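PDB 5AWV: putative hexose oxidase from Nonomuraea sp. ATCC 39727, which probably oxidises a sugar of glycopeptide antibiotics such as teicoplanin, using a covalently bound FAD cofactor. Local coordinates for residues A[177-182]-A[225-230]; A[416-421]-A[496-501]; A[474-479]-A[517-522]. All blocks are in the same frame, centred on the assembly; numbering follows the deposited sequence.

Contact 1: A[177-182]-A[225-230]; sequences DYLYAV and TKYWMR
Tyr180 has CG opposite the backbone N (chi1 171°), and Arg230 holds CG between its backbone N and carbonyl carbon (chi1 59°). These torsions lay the two side chains side by side, pointing the same way. Arg230 CD sits over one face of the Tyr180 ring, 4.2 Å from its centroid, a CH-pi contact. The guanidinium plane is tilted 55° to the ring.

The segments belong to strands 179-187 and 223-229, antiparallel neighbours in a five-stranded sheet. A classic beta bulge interrupts them: Tyr180 and Ala181 both face Trp228. Trp228 O accepts from Tyr180 N at 2.7 Å and from Ala181 N at 3.1 Å. Trp228 N donates to Ala181 O at 2.8 Å.

Leu179, Val182, Tyr227 and Met229 share one face of the sheet. There Leu179 CD1 meets the edge of the Tyr227 ring at CD1, 3.6 Å away. Tyr227 and Met229 pack on helix 156-161, and Tyr227 OH bonds to Gly157 O beside the FAD site. On the other face Ala181 CB meets Trp228 CE3 at 3.7 Å, while Trp228 NE1 bonds to Asp117.

The bulge costs no backbone bond at Trp228, whose carbonyl grips two N-H groups within a largely apolar, buried setting.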
ATOM      1  N   ASP A 177      11.783   5.399  -4.032  1.00 13.01           N
ATOM      2  CA  ASP A 177      13.055   6.067  -4.156  1.00 13.40           C
ATOM      3  C   ASP A 177      14.133   5.310  -3.339  1.00 14.52           C
ATOM      4  O   ASP A 177      15.350   5.604  -3.454  1.00 14.91           O
ATOM      5  CB  ASP A 177      12.886   7.568  -3.742  1.00 13.60           C
ATOM      6  CG  ASP A 177      11.886   8.319  -4.684  1.00 14.97           C
ATOM      7  OD1 ASP A 177      11.857   7.908  -5.905  1.00 16.05           O
ATOM      8  OD2 ASP A 177      11.147   9.251  -4.207  1.00 15.54           O
ATOM      9  N   TYR A 178      13.692   4.318  -2.559  1.00 14.51           N
ATOM     10  CA  TYR A 178      14.561   3.381  -1.832  1.00 14.46           C
ATOM     11  C   TYR A 178      14.553   1.954  -2.418  1.00 14.44           C
ATOM     12  O   TYR A 178      15.157   1.065  -1.828  1.00 14.50           O
ATOM     13  CB  TYR A 178      14.241   3.367  -0.328  1.00 14.11           C
ATOM     14  CG  TYR A 178      14.354   4.772   0.213  1.00 14.38           C
ATOM     15  CD1 TYR A 178      15.581   5.290   0.622  1.00 14.04           C
ATOM     16  CD2 TYR A 178      13.295   5.637   0.113  1.00 13.51           C
ATOM     17  CE1 TYR A 178      15.688   6.595   1.008  1.00 14.23           C
ATOM     18  CE2 TYR A 178      13.404   6.971   0.511  1.00 14.05           C
ATOM     19  CZ  TYR A 178      14.605   7.469   0.903  1.00 14.83           C
ATOM     20  OH  TYR A 178      14.798   8.797   1.308  1.00 16.18           O
ATOM     21  N   LEU A 179      13.883   1.722  -3.533  1.00 13.88           N
ATOM     22  CA  LEU A 179      13.779   0.369  -4.100  1.00 15.65           C
ATOM     23  C   LEU A 179      15.054   0.031  -4.860  1.00 16.15           C
ATOM     24  O   LEU A 179      15.331   0.567  -5.945  1.00 13.63           O
ATOM     25  CB  LEU A 179      12.565   0.190  -4.942  1.00 14.93           C
ATOM     26  CG  LEU A 179      12.428  -1.242  -5.536  1.00 16.63           C
ATOM     27  CD1 LEU A 179      12.214  -2.352  -4.525  1.00 15.42           C
ATOM     28  CD2 LEU A 179      11.350  -1.269  -6.552  1.00 18.15           C
ATOM     29  N   TYR A 180      15.842  -0.856  -4.281  1.00 17.97           N
ATOM     30  CA  TYR A 180      17.167  -1.200  -4.883  1.00 18.39           C
ATOM     31  C   TYR A 180      16.979  -2.347  -5.838  1.00 17.58           C
ATOM     32  O   TYR A 180      17.569  -2.354  -6.930  1.00 18.12           O
ATOM     33  CB  TYR A 180      18.214  -1.518  -3.772  1.00 20.33           C
ATOM     34  CG  TYR A 180      19.479  -2.066  -4.325  1.00 21.65           C
ATOM     35  CD1 TYR A 180      20.345  -1.231  -5.017  1.00 25.16           C
ATOM     36  CD2 TYR A 180      19.798  -3.452  -4.216  1.00 22.51           C
ATOM     37  CE1 TYR A 180      21.537  -1.746  -5.601  1.00 27.58           C
ATOM     38  CE2 TYR A 180      20.986  -3.947  -4.759  1.00 26.04           C
ATOM     39  CZ  TYR A 180      21.832  -3.077  -5.466  1.00 26.94           C
ATOM     40  OH  TYR A 180      23.003  -3.478  -6.023  1.00 27.62           O
ATOM     41  N   ALA A 181      16.154  -3.312  -5.454  1.00 14.42           N
ATOM     42  CA  ALA A 181      15.952  -4.504  -6.276  1.00 14.96           C
ATOM     43  C   ALA A 181      14.704  -5.225  -5.998  1.00 14.48           C
ATOM     44  O   ALA A 181      14.162  -5.162  -4.887  1.00 14.95           O
ATOM     45  CB  ALA A 181      17.110  -5.503  -6.096  1.00 14.16           C
ATOM     46  N   VAL A 182      14.277  -6.017  -6.951  1.00 13.52           N
ATOM     47  CA  VAL A 182      13.158  -6.881  -6.790  1.00 16.61           C
ATOM     48  C   VAL A 182      13.492  -8.288  -7.285  1.00 16.10           C
ATOM     49  O   VAL A 182      14.193  -8.421  -8.276  1.00 17.97           O
ATOM     50  CB  VAL A 182      11.887  -6.566  -7.608  1.00 18.47           C
ATOM     51  CG1 VAL A 182      10.994  -5.570  -6.928  1.00 22.12           C
ATOM     52  CG2 VAL A 182      12.196  -6.109  -9.055  1.00 16.49           C
ATOM     53  N   THR A 225       8.396 -11.569  -5.074  1.00 15.40           N
ATOM     54  CA  THR A 225       8.621 -12.418  -3.915  1.00 15.92           C
ATOM     55  C   THR A 225       9.577 -11.827  -2.916  1.00 16.48           C
ATOM     56  O   THR A 225       9.571 -12.274  -1.763  1.00 16.79           O
ATOM     57  CB  THR A 225       9.173 -13.818  -4.389  1.00 16.67           C
ATOM     58  OG1 THR A 225      10.346 -13.613  -5.165  1.00 18.31           O
ATOM     59  CG2 THR A 225       8.167 -14.455  -5.249  1.00 15.20           C
ATOM     60  N   LYS A 226      10.389 -10.846  -3.320  1.00 16.20           N
ATOM     61  CA  LYS A 226      11.255 -10.077  -2.432  1.00 16.44           C
ATOM     62  C   LYS A 226      11.437  -8.625  -2.962  1.00 17.23           C
ATOM     63  O   LYS A 226      11.573  -8.403  -4.197  1.00 16.62           O
ATOM     64  CB  LYS A 226      12.713 -10.652  -2.300  1.00 16.30           C
ATOM     65  CG  LYS A 226      12.770 -12.174  -2.004  1.00 18.41           C
ATOM     66  CD  LYS A 226      14.202 -12.633  -1.774  1.00 21.33           C
ATOM     67  CE  LYS A 226      14.406 -14.073  -1.285  1.00 22.85           C
ATOM     68  NZ  LYS A 226      13.377 -15.000  -1.794  1.00 26.14           N
ATOM     69  N   TYR A 227      11.535  -7.684  -2.029  1.00 15.23           N
ATOM     70  CA  TYR A 227      11.984  -6.304  -2.299  1.00 15.40           C
ATOM     71  C   TYR A 227      13.242  -6.061  -1.507  1.00 16.19           C
ATOM     72  O   TYR A 227      13.304  -6.500  -0.362  1.00 16.49           O
ATOM     73  CB  TYR A 227      10.957  -5.290  -1.816  1.00 16.02           C
ATOM     74  CG  TYR A 227       9.636  -5.228  -2.532  1.00 12.35           C
ATOM     75  CD1 TYR A 227       9.499  -4.541  -3.740  1.00 13.53           C
ATOM     76  CD2 TYR A 227       8.496  -5.777  -1.985  1.00 15.30           C
ATOM     77  CE1 TYR A 227       8.264  -4.458  -4.406  1.00 14.09           C
ATOM     78  CE2 TYR A 227       7.235  -5.639  -2.623  1.00 13.93           C
ATOM     79  CZ  TYR A 227       7.140  -4.983  -3.843  1.00 13.57           C
ATOM     80  OH  TYR A 227       5.883  -4.813  -4.498  1.00 14.85           O
ATOM     81  N   TRP A 228      14.229  -5.395  -2.106  1.00 13.11           N
ATOM     82  CA  TRP A 228      15.386  -4.917  -1.387  1.00 14.58           C
ATOM     83  C   TRP A 228      15.427  -3.421  -1.409  1.00 14.28           C
ATOM     84  O   TRP A 228      15.359  -2.794  -2.491  1.00 12.92           O
ATOM     85  CB  TRP A 228      16.713  -5.437  -1.969  1.00 13.86           C
ATOM     86  CG  TRP A 228      16.982  -6.884  -1.697  1.00 14.53           C
ATOM     87  CD1 TRP A 228      17.658  -7.421  -0.635  1.00 17.35           C
ATOM     88  CD2 TRP A 228      16.669  -7.983  -2.545  1.00 15.41           C
ATOM     89  NE1 TRP A 228      17.760  -8.788  -0.782  1.00 15.94           N
ATOM     90  CE2 TRP A 228      17.171  -9.149  -1.942  1.00 16.50           C
ATOM     91  CE3 TRP A 228      15.998  -8.094  -3.757  1.00 15.78           C
ATOM     92  CZ2 TRP A 228      17.029 -10.443  -2.529  1.00 18.45           C
ATOM     93  CZ3 TRP A 228      15.893  -9.342  -4.356  1.00 15.99           C
ATOM     94  CH2 TRP A 228      16.424 -10.504  -3.744  1.00 16.43           C
ATOM     95  N   MET A 229      15.588  -2.857  -0.232  1.00 13.52           N
ATOM     96  CA  MET A 229      15.427  -1.379  -0.014  1.00 13.71           C
ATOM     97  C   MET A 229      16.718  -0.807   0.552  1.00 14.67           C
ATOM     98  O   MET A 229      17.286  -1.372   1.507  1.00 15.48           O
ATOM     99  CB  MET A 229      14.290  -1.100   0.987  1.00 13.67           C
ATOM    100  CG  MET A 229      12.999  -1.839   0.760  1.00 15.30           C
ATOM    101  SD  MET A 229      12.232  -1.438  -0.821  1.00 18.43           S
ATOM    102  CE  MET A 229      11.651   0.222  -0.446  1.00 19.65           C
ATOM    103  N   ARG A 230      17.170   0.318   0.003  1.00 14.04           N
ATOM    104  CA  ARG A 230      18.262   1.042   0.524  1.00 14.63           C
ATOM    105  C   ARG A 230      18.368   2.451  -0.116  1.00 14.48           C
ATOM    106  O   ARG A 230      17.888   2.671  -1.244  1.00 15.68           O
ATOM    107  CB  ARG A 230      19.617   0.259   0.275  1.00 17.47           C
ATOM    108  CG  ARG A 230      19.915  -0.017  -1.197  1.00 18.62           C
ATOM    109  CD  ARG A 230      21.428  -0.273  -1.449  1.00 20.88           C
ATOM    110  NE  ARG A 230      22.147   0.961  -1.249  1.00 21.58           N
ATOM    111  CZ  ARG A 230      23.349   1.099  -0.699  1.00 23.54           C
ATOM    112  NH1 ARG A 230      24.025   0.078  -0.234  1.00 27.29           N
ATOM    113  NH2 ARG A 230      23.854   2.321  -0.588  1.00 26.05           N
TER

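Contact 2: A[416-421]-A[496-501]; sequences ALPQRD and KGNHPR
One direct hydrogen bond joins the segments. Asn498 ND2 donates to Ala416 O at 3.1 Å, with an N-H...O angle of 155°. The donor lies above the carbonyl plane of Ala416, 76° out of it, so it does not use a lone pair direction. The acceptor in turn is only modestly tilted from the amide plane of Asn498. ND2 also donates to Pro412 O. One amide group thus holds two backbone carbonyls of the same long loop.

The second polar link runs through water. A water molecule donates to Pro418 O at 2.6 Å and accepts from Lys496 NZ at 2.9 Å. In the lysine chain a bend at chi3 (62°) lies between the stem packed on Pro418 and NZ, which meets the water. The ammonium group also forms a salt bridge with Asp467. Gln419 NE2 bonds to the backbone O of that same aspartate. The two segments therefore share Asp467 as a neighbour.

The apolar part is a proline packed on a lysine stem. Pro418 CB lies 3.9 Å from Lys496 CB, and Pro418 CG lies 4.0 Å from Lys496 CG. The proline ring and the aliphatic chain cross obliquely. Pro418 CB also comes within 3.7 Å of Asn498 ND2, so the ring packs against both side chains.

Lys496 has positive phi and leaves the helical conformation after helix 490-495. Its carbonyl O accepts from His499 N across the turn that leads to helix 499-509. The contact places this turn, within the berberine-like family region, against the loop between strands 395-402 and 424-432, which belong to the seven-stranded antiparallel sheet.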
ATOM      1  N   ALA A 416       8.702   4.831 -12.223  1.00 13.59           N
ATOM      2  CA  ALA A 416       7.427   4.669 -12.926  1.00 13.24           C
ATOM      3  C   ALA A 416       6.334   5.681 -12.423  1.00 15.93           C
ATOM      4  O   ALA A 416       5.303   5.873 -13.106  1.00 17.40           O
ATOM      5  CB  ALA A 416       6.933   3.244 -12.877  1.00 14.38           C
ATOM      6  N   LEU A 417       6.613   6.393 -11.340  1.00 15.32           N
ATOM      7  CA  LEU A 417       5.704   7.481 -10.879  1.00 16.38           C
ATOM      8  C   LEU A 417       5.999   8.771 -11.647  1.00 14.37           C
ATOM      9  O   LEU A 417       7.047   9.376 -11.416  1.00 14.68           O
ATOM     10  CB  LEU A 417       5.889   7.733  -9.399  1.00 16.59           C
ATOM     11  CG  LEU A 417       5.660   6.684  -8.387  1.00 18.29           C
ATOM     12  CD1 LEU A 417       6.030   7.221  -6.991  1.00 18.88           C
ATOM     13  CD2 LEU A 417       4.187   6.228  -8.437  1.00 19.69           C
ATOM     14  N   PRO A 418       5.087   9.218 -12.499  1.00 14.34           N
ATOM     15  CA  PRO A 418       5.403  10.404 -13.339  1.00 15.11           C
ATOM     16  C   PRO A 418       5.188  11.760 -12.607  1.00 14.96           C
ATOM     17  O   PRO A 418       5.644  12.765 -13.075  1.00 15.65           O
ATOM     18  CB  PRO A 418       4.455  10.272 -14.486  1.00 14.42           C
ATOM     19  CG  PRO A 418       3.242   9.598 -13.883  1.00 14.34           C
ATOM     20  CD  PRO A 418       3.767   8.653 -12.872  1.00 14.01           C
ATOM     21  N   GLN A 419       4.424  11.759 -11.517  1.00 13.14           N
ATOM     22  CA  GLN A 419       4.038  13.006 -10.844  1.00 12.54           C
ATOM     23  C   GLN A 419       5.081  13.395  -9.849  1.00 12.63           C
ATOM     24  O   GLN A 419       5.085  12.911  -8.727  1.00 13.10           O
ATOM     25  CB  GLN A 419       2.658  12.872 -10.151  1.00 13.27           C
ATOM     26  CG  GLN A 419       1.553  12.626 -11.132  1.00 12.37           C
ATOM     27  CD  GLN A 419       1.238  11.142 -11.366  1.00 14.06           C
ATOM     28  OE1 GLN A 419       1.908  10.248 -10.856  1.00 15.28           O
ATOM     29  NE2 GLN A 419       0.155  10.882 -12.064  1.00 14.38           N
ATOM     30  N   ARG A 420       5.988  14.256 -10.291  1.00 13.15           N
ATOM     31  CA  ARG A 420       7.137  14.657  -9.523  1.00 12.98           C
ATOM     32  C   ARG A 420       7.203  16.168  -9.351  1.00 13.80           C
ATOM     33  O   ARG A 420       8.250  16.750  -9.045  1.00 14.29           O
ATOM     34  CB  ARG A 420       8.425  14.070 -10.136  1.00 11.80           C
ATOM     35  CG  ARG A 420       8.526  12.570 -10.019  1.00 12.40           C
ATOM     36  CD  ARG A 420       8.637  12.082  -8.579  1.00 11.88           C
ATOM     37  NE  ARG A 420       8.953  10.650  -8.524  1.00 12.43           N
ATOM     38  CZ  ARG A 420       9.463   9.997  -7.492  1.00 13.00           C
ATOM     39  NH1 ARG A 420       9.742  10.619  -6.368  1.00 11.53           N
ATOM     40  NH2 ARG A 420       9.715   8.664  -7.600  1.00 13.93           N
ATOM     41  N   ASP A 421       6.058  16.815  -9.454  1.00 14.81           N
ATOM     42  CA  ASP A 421       5.963  18.221  -8.986  1.00 15.94           C
ATOM     43  C   ASP A 421       4.643  18.552  -8.341  1.00 17.76           C
ATOM     44  O   ASP A 421       4.306  19.727  -8.235  1.00 18.69           O
ATOM     45  CB  ASP A 421       6.337  19.250 -10.066  1.00 19.42           C
ATOM     46  CG  ASP A 421       5.253  19.508 -11.004  1.00 23.55           C
ATOM     47  OD1 ASP A 421       4.355  18.664 -11.168  1.00 27.31           O
ATOM     48  OD2 ASP A 421       5.254  20.599 -11.578  1.00 28.86           O
ATOM     49  N   LYS A 496       1.124   8.795 -17.290  1.00 13.89           N
ATOM     50  CA  LYS A 496       1.530   9.845 -18.183  1.00 14.02           C
ATOM     51  C   LYS A 496       2.520   9.327 -19.213  1.00 14.52           C
ATOM     52  O   LYS A 496       2.261   8.254 -19.811  1.00 16.37           O
ATOM     53  CB  LYS A 496       1.989  11.087 -17.379  1.00 15.53           C
ATOM     54  CG  LYS A 496       0.970  11.695 -16.401  1.00 16.36           C
ATOM     55  CD  LYS A 496       1.509  12.921 -15.680  1.00 17.18           C
ATOM     56  CE  LYS A 496       1.847  14.062 -16.653  1.00 18.50           C
ATOM     57  NZ  LYS A 496       2.521  15.145 -15.977  1.00 18.13           N
ATOM     58  N   GLY A 497       3.651   9.991 -19.323  1.00 15.20           N
ATOM     59  CA  GLY A 497       4.711   9.711 -20.302  1.00 16.80           C
ATOM     60  C   GLY A 497       5.482   8.429 -19.975  1.00 19.87           C
ATOM     61  O   GLY A 497       6.213   7.976 -20.819  1.00 16.48           O
ATOM     62  N   ASN A 498       5.229   7.751 -18.819  1.00 16.76           N
ATOM     63  CA  ASN A 498       5.812   6.456 -18.521  1.00 16.33           C
ATOM     64  C   ASN A 498       5.035   5.269 -19.112  1.00 16.11           C
ATOM     65  O   ASN A 498       5.512   4.131 -19.046  1.00 15.14           O
ATOM     66  CB  ASN A 498       6.019   6.284 -16.983  1.00 16.41           C
ATOM     67  CG  ASN A 498       7.034   7.270 -16.411  1.00 17.00           C
ATOM     68  OD1 ASN A 498       7.930   7.717 -17.127  1.00 16.47           O
ATOM     69  ND2 ASN A 498       6.912   7.622 -15.092  1.00 15.92           N
ATOM     70  N   HIS A 499       3.817   5.485 -19.656  1.00 14.38           N
ATOM     71  CA  HIS A 499       3.054   4.409 -20.070  1.00 15.73           C
ATOM     72  C   HIS A 499       3.775   3.579 -21.226  1.00 16.70           C
ATOM     73  O   HIS A 499       3.737   2.334 -21.228  1.00 16.20           O
ATOM     74  CB  HIS A 499       1.687   4.833 -20.516  1.00 14.97           C
ATOM     75  CG  HIS A 499       0.862   3.690 -20.914  1.00 16.39           C
ATOM     76  ND1 HIS A 499       0.344   3.532 -22.191  1.00 17.19           N
ATOM     77  CD2 HIS A 499       0.449   2.637 -20.207  1.00 16.63           C
ATOM     78  CE1 HIS A 499      -0.326   2.398 -22.237  1.00 18.05           C
ATOM     79  NE2 HIS A 499      -0.306   1.862 -21.033  1.00 17.90           N
ATOM     80  N   PRO A 500       4.406   4.289 -22.176  1.00 18.03           N
ATOM     81  CA  PRO A 500       5.034   3.549 -23.285  1.00 17.20           C
ATOM     82  C   PRO A 500       6.105   2.599 -22.791  1.00 16.88           C
ATOM     83  O   PRO A 500       6.125   1.458 -23.205  1.00 16.85           O
ATOM     84  CB  PRO A 500       5.576   4.665 -24.231  1.00 20.07           C
ATOM     85  CG  PRO A 500       4.661   5.833 -23.943  1.00 22.73           C
ATOM     86  CD  PRO A 500       4.299   5.724 -22.455  1.00 18.02           C
ATOM     87  N   ARG A 501       6.992   3.050 -21.927  1.00 16.48           N
ATOM     88  CA  ARG A 501       7.976   2.152 -21.350  1.00 18.23           C
ATOM     89  C   ARG A 501       7.372   1.033 -20.514  1.00 17.42           C
ATOM     90  O   ARG A 501       7.784  -0.131 -20.647  1.00 18.28           O
ATOM     91  CB  ARG A 501       8.980   2.917 -20.546  1.00 20.35           C
ATOM     92  CG  ARG A 501      10.110   1.991 -20.077  1.00 22.63           C
ATOM     93  CD  ARG A 501      11.166   2.813 -19.428  1.00 24.62           C
ATOM     94  NE  ARG A 501      12.248   1.943 -19.026  1.00 24.12           N
ATOM     95  CZ  ARG A 501      13.206   2.300 -18.217  1.00 22.75           C
ATOM     96  NH1 ARG A 501      13.266   3.522 -17.701  1.00 24.85           N
ATOM     97  NH2 ARG A 501      14.130   1.418 -17.953  1.00 25.79           N
TER
HETATM   98  O   HOH W   1       5.100  13.845 -15.425  1.00 21.83           O

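Contact 3: A[474-479]-A[517-522]; sequences PDSDLA and HALSIR
A single leucine carries most of this contact, and no hydrogen bond crosses it. Leu519 sends its two methyl groups to different parts of segment 474-479. CD1 reaches the start of the segment, 3.9 Å from Pro474 CB and 3.7 Å from the backbone N of Asp475. CD2 meets Ala479 CB at 3.9 Å. Leu519 holds CG anti to its carbonyl carbon (chi1 -67°), and chi2 is extended at 176°, which spreads the two methyls between these partners. Trp490 of helix 490-495 touches both Leu519 and Ala479. Beside the leucine, Ala518 CB lies 3.6 Å from Ser476 OG.

Segment 474-479 is shaped by an Asx turn at the head of a short 3-10 segment, residues 476-478. Asp475 OD1 accepts from Asp477 N at 3.0 Å, and the N-H comes from above the carboxylate plane. Backbone bonds from Leu478 N to Asp475 O and from Ala479 N to Ser476 O continue the turn and bring Ala479 round to Leu519. The Asp475 carboxylate also forms salt bridges to Lys365 and Lys367, on the strand 363-371.

Within 517-522, Ser520 OG accepts from His517 N at 3.1 Å with an angle of 169°. Ser520 CB lies over the centre of one face of the His517 ring. His517 touches the FAD, its NE2 bonds to Gly218 O, and its ring stacks with Phe96. Pro474 also touches Phe96 and approaches Cys92 of the FAD site.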
ATOM      1  N   PRO A 474      -6.317   2.800  -7.118  1.00 13.40           N
ATOM      2  CA  PRO A 474      -6.963   2.494  -8.398  1.00 13.32           C
ATOM      3  C   PRO A 474      -8.493   2.729  -8.371  1.00 12.94           C
ATOM      4  O   PRO A 474      -9.154   2.462  -7.386  1.00 14.44           O
ATOM      5  CB  PRO A 474      -6.673   1.049  -8.617  1.00 12.10           C
ATOM      6  CG  PRO A 474      -6.585   0.509  -7.211  1.00 13.89           C
ATOM      7  CD  PRO A 474      -5.910   1.587  -6.411  1.00 13.52           C
ATOM      8  N   ASP A 475      -8.978   3.185  -9.483  1.00 13.32           N
ATOM      9  CA  ASP A 475     -10.414   3.511  -9.693  1.00 14.18           C
ATOM     10  C   ASP A 475     -10.811   3.132 -11.157  1.00 14.62           C
ATOM     11  O   ASP A 475     -10.456   3.846 -12.085  1.00 14.46           O
ATOM     12  CB  ASP A 475     -10.578   4.978  -9.513  1.00 13.13           C
ATOM     13  CG  ASP A 475     -12.030   5.466  -9.788  1.00 14.90           C
ATOM     14  OD1 ASP A 475     -12.972   4.632  -9.922  1.00 17.36           O
ATOM     15  OD2 ASP A 475     -12.178   6.715  -9.800  1.00 19.22           O
ATOM     16  N   SER A 476     -11.512   1.992 -11.310  1.00 16.25           N
ATOM     17  CA  SER A 476     -12.051   1.500 -12.579  1.00 20.21           C
ATOM     18  C   SER A 476     -12.929   2.474 -13.329  1.00 19.97           C
ATOM     19  O   SER A 476     -13.021   2.348 -14.535  1.00 18.08           O
ATOM     20  CB  SER A 476     -12.892   0.235 -12.327  1.00 21.80           C
ATOM     21  OG  SER A 476     -11.873  -0.701 -12.052  1.00 34.21           O
ATOM     22  N   ASP A 477     -13.462   3.512 -12.637  1.00 18.15           N
ATOM     23  CA  ASP A 477     -14.270   4.508 -13.263  1.00 17.89           C
ATOM     24  C   ASP A 477     -13.457   5.299 -14.243  1.00 17.86           C
ATOM     25  O   ASP A 477     -14.034   5.889 -15.212  1.00 20.09           O
ATOM     26  CB  ASP A 477     -14.911   5.501 -12.275  1.00 19.65           C
ATOM     27  CG  ASP A 477     -15.845   4.874 -11.276  1.00 22.15           C
ATOM     28  OD1 ASP A 477     -16.198   3.678 -11.296  1.00 25.74           O
ATOM     29  OD2 ASP A 477     -16.250   5.627 -10.402  1.00 21.93           O
ATOM     30  N   LEU A 478     -12.133   5.332 -14.066  1.00 15.83           N
ATOM     31  CA  LEU A 478     -11.300   6.102 -14.962  1.00 16.55           C
ATOM     32  C   LEU A 478     -11.160   5.430 -16.341  1.00 17.48           C
ATOM     33  O   LEU A 478     -10.804   6.070 -17.310  1.00 20.22           O
ATOM     34  CB  LEU A 478      -9.905   6.331 -14.412  1.00 17.44           C
ATOM     35  CG  LEU A 478      -9.839   7.251 -13.176  1.00 18.95           C
ATOM     36  CD1 LEU A 478      -8.375   7.606 -12.838  1.00 19.11           C
ATOM     37  CD2 LEU A 478     -10.684   8.478 -13.438  1.00 19.28           C
ATOM     38  N   ALA A 479     -11.401   4.140 -16.395  1.00 18.63           N
ATOM     39  CA  ALA A 479     -11.514   3.386 -17.666  1.00 21.81           C
ATOM     40  C   ALA A 479     -12.966   3.219 -18.131  1.00 25.58           C
ATOM     41  O   ALA A 479     -13.212   2.439 -19.034  1.00 26.43           O
ATOM     42  CB  ALA A 479     -10.959   1.991 -17.471  1.00 22.21           C
ATOM     43  N   HIS A 517      -5.977  -7.588 -14.710  1.00 20.66           N
ATOM     44  CA  HIS A 517      -7.117  -7.090 -13.954  1.00 20.19           C
ATOM     45  C   HIS A 517      -7.636  -5.841 -14.609  1.00 20.65           C
ATOM     46  O   HIS A 517      -7.094  -5.428 -15.626  1.00 19.23           O
ATOM     47  CB  HIS A 517      -6.744  -6.899 -12.471  1.00 20.95           C
ATOM     48  CG  HIS A 517      -5.550  -6.020 -12.229  1.00 19.66           C
ATOM     49  ND1 HIS A 517      -5.550  -4.675 -12.519  1.00 16.81           N
ATOM     50  CD2 HIS A 517      -4.322  -6.301 -11.730  1.00 19.40           C
ATOM     51  CE1 HIS A 517      -4.385  -4.148 -12.154  1.00 18.78           C
ATOM     52  NE2 HIS A 517      -3.624  -5.116 -11.667  1.00 21.14           N
ATOM     53  N   ALA A 518      -8.677  -5.189 -14.047  1.00 21.91           N
ATOM     54  CA  ALA A 518      -9.350  -4.002 -14.682  1.00 23.36           C
ATOM     55  C   ALA A 518      -8.544  -2.776 -15.249  1.00 24.95           C
ATOM     56  O   ALA A 518      -8.951  -2.152 -16.232  1.00 34.77           O
ATOM     57  CB  ALA A 518     -10.534  -3.534 -13.818  1.00 24.70           C
ATOM     58  N   LEU A 519      -7.398  -2.506 -14.673  1.00 19.45           N
ATOM     59  CA  LEU A 519      -6.532  -1.400 -14.958  1.00 19.15           C
ATOM     60  C   LEU A 519      -5.077  -1.975 -15.044  1.00 18.45           C
ATOM     61  O   LEU A 519      -4.120  -1.358 -14.597  1.00 18.68           O
ATOM     62  CB  LEU A 519      -6.587  -0.407 -13.784  1.00 20.08           C
ATOM     63  CG  LEU A 519      -7.923   0.324 -13.567  1.00 19.52           C
ATOM     64  CD1 LEU A 519      -7.770   1.166 -12.325  1.00 19.84           C
ATOM     65  CD2 LEU A 519      -8.271   1.163 -14.793  1.00 19.35           C
ATOM     66  N   SER A 520      -4.926  -3.156 -15.676  1.00 18.45           N
ATOM     67  CA  SER A 520      -3.587  -3.730 -15.974  1.00 15.80           C
ATOM     68  C   SER A 520      -3.043  -3.243 -17.303  1.00 16.46           C
ATOM     69  O   SER A 520      -3.767  -3.013 -18.275  1.00 18.07           O
ATOM     70  CB  SER A 520      -3.589  -5.223 -15.845  1.00 16.08           C
ATOM     71  OG  SER A 520      -4.502  -5.799 -16.812  1.00 16.37           O
ATOM     72  N   ILE A 521      -1.750  -3.024 -17.314  1.00 16.59           N
ATOM     73  CA  ILE A 521      -1.008  -2.577 -18.473  1.00 18.92           C
ATOM     74  C   ILE A 521      -1.195  -3.683 -19.554  1.00 24.60           C
ATOM     75  O   ILE A 521      -1.139  -4.882 -19.275  1.00 20.16           O
ATOM     76  CB  ILE A 521       0.449  -2.347 -18.122  1.00 18.23           C
ATOM     77  CG1 ILE A 521       0.576  -1.215 -17.054  1.00 19.16           C
ATOM     78  CG2 ILE A 521       1.237  -1.964 -19.360  1.00 18.11           C
ATOM     79  CD1 ILE A 521       1.838  -1.259 -16.239  1.00 18.96           C
ATOM     80  N   ARG A 522      -1.537  -3.251 -20.749  1.00 26.06           N
ATOM     81  CA  ARG A 522      -1.715  -4.156 -21.884  1.00 33.49           C
ATOM     82  C   ARG A 522      -0.393  -4.244 -22.640  1.00 34.74           C
ATOM     83  O   ARG A 522       0.285  -3.205 -22.778  1.00 34.48           O
ATOM     84  CB  ARG A 522      -2.729  -3.553 -22.806  1.00 39.43           C
ATOM     85  CG  ARG A 522      -4.078  -3.404 -22.171  1.00 46.13           C
ATOM     86  CD  ARG A 522      -4.961  -4.584 -22.493  1.00 59.98           C
ATOM     87  NE  ARG A 522      -5.135  -5.476 -21.352  1.00 69.16           N
ATOM     88  CZ  ARG A 522      -5.707  -6.681 -21.417  1.00 66.47           C
ATOM     89  NH1 ARG A 522      -6.166  -7.157 -22.591  1.00 61.04           N
ATOM     90  NH2 ARG A 522      -5.826  -7.417 -20.293  1.00 51.84           N
TER

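From the N terminus, contact 1 comes first. It joins neighbouring strands 179-187 and 223-229, closing a loop of 42 residues that carries strand 193-199 and helix 207-212. Contacts 2 and 3 both come after contact 1 has closed, and they cross each other: segment 474-479 lies between 416-421 and 496-501, and 517-522 comes after both. Contact 2 closes a loop of 74 residues and ties the loop before strand 424-432 to the turn before helix 499-509. Contact 3 closes one of 37 and ties two loops on either side of helices 490-495 and 499-509. A salt bridge from Asp177 to Arg420 joins contacts 1 and 2, linking the 3-10 turn before strand 179-187 to the 416-421 loop.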